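Local coordinates for protein copper-transporting ATPase RAN1 (Arabidopsis thaliana, PDB 3DXS) that probably uses ATP hydrolysis to drive copper across membranes, and binds metal through the CxxC motif of this amino-terminal ferredoxin-like domain, at residues A[27-32]-A[45-51]. The protein carries 1 engineered substitution. Residues are numbered along the deposited sequence; the frame is centred on the assembly and turned at random.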
loop_
_atom_site.group_PDB
_atom_site.type_symbol
_atom_site.label_atom_id
_atom_site.label_comp_id
_atom_site.label_asym_id
_atom_site.label_seq_id
_atom_site.Cartn_x
_atom_site.Cartn_y
_atom_site.Cartn_z
ATOM N N VAL A 27 5.893 -4.202 -6.200
ATOM C CA VAL A 27 6.288 -5.137 -5.133
ATOM C C VAL A 27 5.905 -6.557 -5.549
ATOM O O VAL A 27 4.744 -6.861 -5.753
ATOM C CB VAL A 27 5.630 -4.779 -3.774
ATOM C CG1 VAL A 27 5.970 -5.806 -2.691
ATOM C CG2 VAL A 27 6.054 -3.397 -3.315
ATOM N N ASN A 28 6.902 -7.420 -5.694
ATOM C CA ASN A 28 6.626 -8.820 -6.088
ATOM C C ASN A 28 5.692 -9.458 -5.082
ATOM O O ASN A 28 5.957 -9.453 -3.893
ATOM C CB ASN A 28 7.911 -9.658 -6.183
ATOM C CG ASN A 28 7.676 -11.015 -6.823
ATOM O OD1 ASN A 28 7.994 -12.062 -6.240
ATOM N ND2 ASN A 28 7.116 -11.010 -8.024
ATOM N N GLY A 29 4.594 -9.988 -5.588
ATOM C CA GLY A 29 3.570 -10.648 -4.771
ATOM C C GLY A 29 2.306 -9.831 -4.565
ATOM O O GLY A 29 1.275 -10.343 -4.134
ATOM N N VAL A 30 2.394 -8.545 -4.856
ATOM C CA VAL A 30 1.200 -7.687 -4.809
ATOM C C VAL A 30 0.385 -7.874 -6.075
ATOM O O VAL A 30 0.890 -7.709 -7.192
ATOM C CB VAL A 30 1.559 -6.198 -4.598
ATOM C CG1 VAL A 30 0.339 -5.301 -4.821
ATOM C CG2 VAL A 30 2.139 -6.021 -3.209
ATOM N N PHE A 31 -0.886 -8.223 -5.880
ATOM C CA PHE A 31 -1.812 -8.491 -6.994
ATOM C C PHE A 31 -2.610 -7.263 -7.380
ATOM O O PHE A 31 -2.825 -6.992 -8.559
ATOM C CB PHE A 31 -2.759 -9.656 -6.666
ATOM C CG PHE A 31 -3.859 -9.846 -7.677
ATOM C CD1 PHE A 31 -3.594 -10.458 -8.896
ATOM C CD2 PHE A 31 -5.152 -9.406 -7.425
ATOM C CE1 PHE A 31 -4.596 -10.630 -9.846
ATOM C CE2 PHE A 31 -6.161 -9.579 -8.372
ATOM C CZ PHE A 31 -5.880 -10.192 -9.584
ATOM N N LYS A 32 -3.034 -6.517 -6.370
ATOM C CA LYS A 32 -3.831 -5.300 -6.585
ATOM C C LYS A 32 -3.581 -4.283 -5.486
ATOM O O LYS A 32 -3.441 -4.619 -4.320
ATOM C CB LYS A 32 -5.331 -5.631 -6.638
ATOM C CG LYS A 32 -6.201 -4.571 -7.317
ATOM C CD LYS A 32 -7.644 -5.065 -7.441
ATOM C CE LYS A 32 -8.515 -4.149 -8.296
ATOM N NZ LYS A 32 -9.903 -4.665 -8.420
ATOM N N VAL A 45 -4.024 -6.250 -1.993
ATOM C CA VAL A 45 -4.240 -7.691 -2.161
ATOM C C VAL A 45 -2.912 -8.316 -2.551
ATOM O O VAL A 45 -2.284 -7.895 -3.514
ATOM C CB VAL A 45 -5.306 -7.987 -3.223
ATOM C CG1 VAL A 45 -5.464 -9.483 -3.399
ATOM C CG2 VAL A 45 -6.656 -7.344 -2.837
ATOM N N PHE A 46 -2.464 -9.273 -1.750
ATOM C CA PHE A 46 -1.111 -9.818 -1.899
ATOM C C PHE A 46 -1.038 -11.301 -1.566
ATOM O O PHE A 46 -1.866 -11.840 -0.844
ATOM C CB PHE A 46 -0.111 -9.045 -1.012
ATOM C CG PHE A 46 -0.308 -9.264 0.485
ATOM C CD1 PHE A 46 -1.243 -8.534 1.182
ATOM C CD2 PHE A 46 0.439 -10.190 1.182
ATOM C CE1 PHE A 46 -1.435 -8.743 2.538
ATOM C CE2 PHE A 46 0.260 -10.386 2.536
ATOM C CZ PHE A 46 -0.677 -9.662 3.210
ATOM N N ASP A 47 -0.005 -11.910 -2.118
ATOM C CA ASP A 47 0.311 -13.334 -1.902
ATOM C C ASP A 47 1.331 -13.445 -0.766
ATOM O O ASP A 47 2.491 -13.082 -0.954
ATOM C CB ASP A 47 0.892 -13.939 -3.190
ATOM C CG ASP A 47 1.416 -15.351 -3.003
ATOM O OD1 ASP A 47 1.314 -15.899 -1.892
ATOM O OD2 ASP A 47 1.948 -15.905 -3.984
ATOM N N PRO A 48 0.906 -13.903 0.423
ATOM C CA PRO A 48 1.779 -13.931 1.599
ATOM C C PRO A 48 2.989 -14.838 1.455
ATOM O O PRO A 48 3.926 -14.752 2.243
ATOM C CB PRO A 48 0.869 -14.424 2.731
ATOM C CG PRO A 48 -0.364 -14.859 2.110
ATOM C CD PRO A 48 -0.470 -14.313 0.739
ATOM N N ASN A 49 2.983 -15.658 0.416
ATOM C CA ASN A 49 4.149 -16.521 0.146
ATOM C C ASN A 49 5.290 -15.692 -0.403
ATOM O O ASN A 49 6.452 -16.063 -0.299
ATOM C CB ASN A 49 3.832 -17.660 -0.826
ATOM C CG ASN A 49 3.140 -18.833 -0.156
ATOM O OD1 ASN A 49 2.680 -18.748 0.986
ATOM N ND2 ASN A 49 3.072 -19.946 -0.865
ATOM N N LEU A 50 4.932 -14.553 -0.982
ATOM C CA LEU A 50 5.888 -13.724 -1.745
ATOM C C LEU A 50 6.187 -12.386 -1.091
ATOM O O LEU A 50 7.167 -11.724 -1.402
ATOM C CB LEU A 50 5.388 -13.482 -3.168
ATOM C CG LEU A 50 5.409 -14.716 -4.080
ATOM C CD1 LEU A 50 4.802 -14.405 -5.447
ATOM C CD2 LEU A 50 6.837 -15.233 -4.212
ATOM N N VAL A 51 5.311 -11.990 -0.198
ATOM C CA VAL A 51 5.456 -10.689 0.465
ATOM C C VAL A 51 4.577 -10.617 1.682
ATOM O O VAL A 51 3.535 -11.246 1.768
ATOM C CB VAL A 51 5.163 -9.512 -0.523
ATOM C CG1 VAL A 51 3.716 -9.508 -0.992
ATOM C CG2 VAL A 51 5.527 -8.169 0.101
#
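Phe31 and Lys32 both direct their backbone NH groups at the carbonyl of Val45, forming a classic beta bulge in the antiparallel pairing of 30-32 with 45-46. Phe31 N reaches Val45 O at 2.8 Å; Lys32 N lies farther from that oxygen, at 3.3 Å, but its bond is nearly straight. Lys32 O then accepts from Val45 N at 2.9 Å, closing a hydrogen-bonded pair, whereas Val30 and Phe46 form a non-hydrogen-bonded one. Where strand 41-46 ends, Asp47 N donates to Gly29 O, just ahead of strand 30-36, at 2.9 Å, and the same oxygen takes a CA-H...O contact from Phe46. Gly29 sits in a type II turn from Val27 to Val30; its positive phi (105°) suits a residue without a side chain, and its CA packs 3.7 Å from Leu50 CB. Asp47 bends the chain back: OD1 receives Asn49 N from above the carboxylate plane in an Asx turn, while its backbone O accepts from both Leu50 N and Val51 N. Val51 points toward the turn, its CB 3.5 Å from Asn28 O. Because its CG2 lies anti to the backbone N, that methyl meets Val27 CG1 at 3.7 Å, the two side chains crossing at roughly a right angle. The Phe31 ring runs alongside Val45, its CD2 4.0 Å from Val45 CG1. The contact closes the open end of the hairpin formed by edge strand 30-36 and strand 41-46; Phe46 and Val51 pack against Ile56 of helix 53-63, and Phe46 bonds through its backbone to Arg2 at the start of strand 2-9.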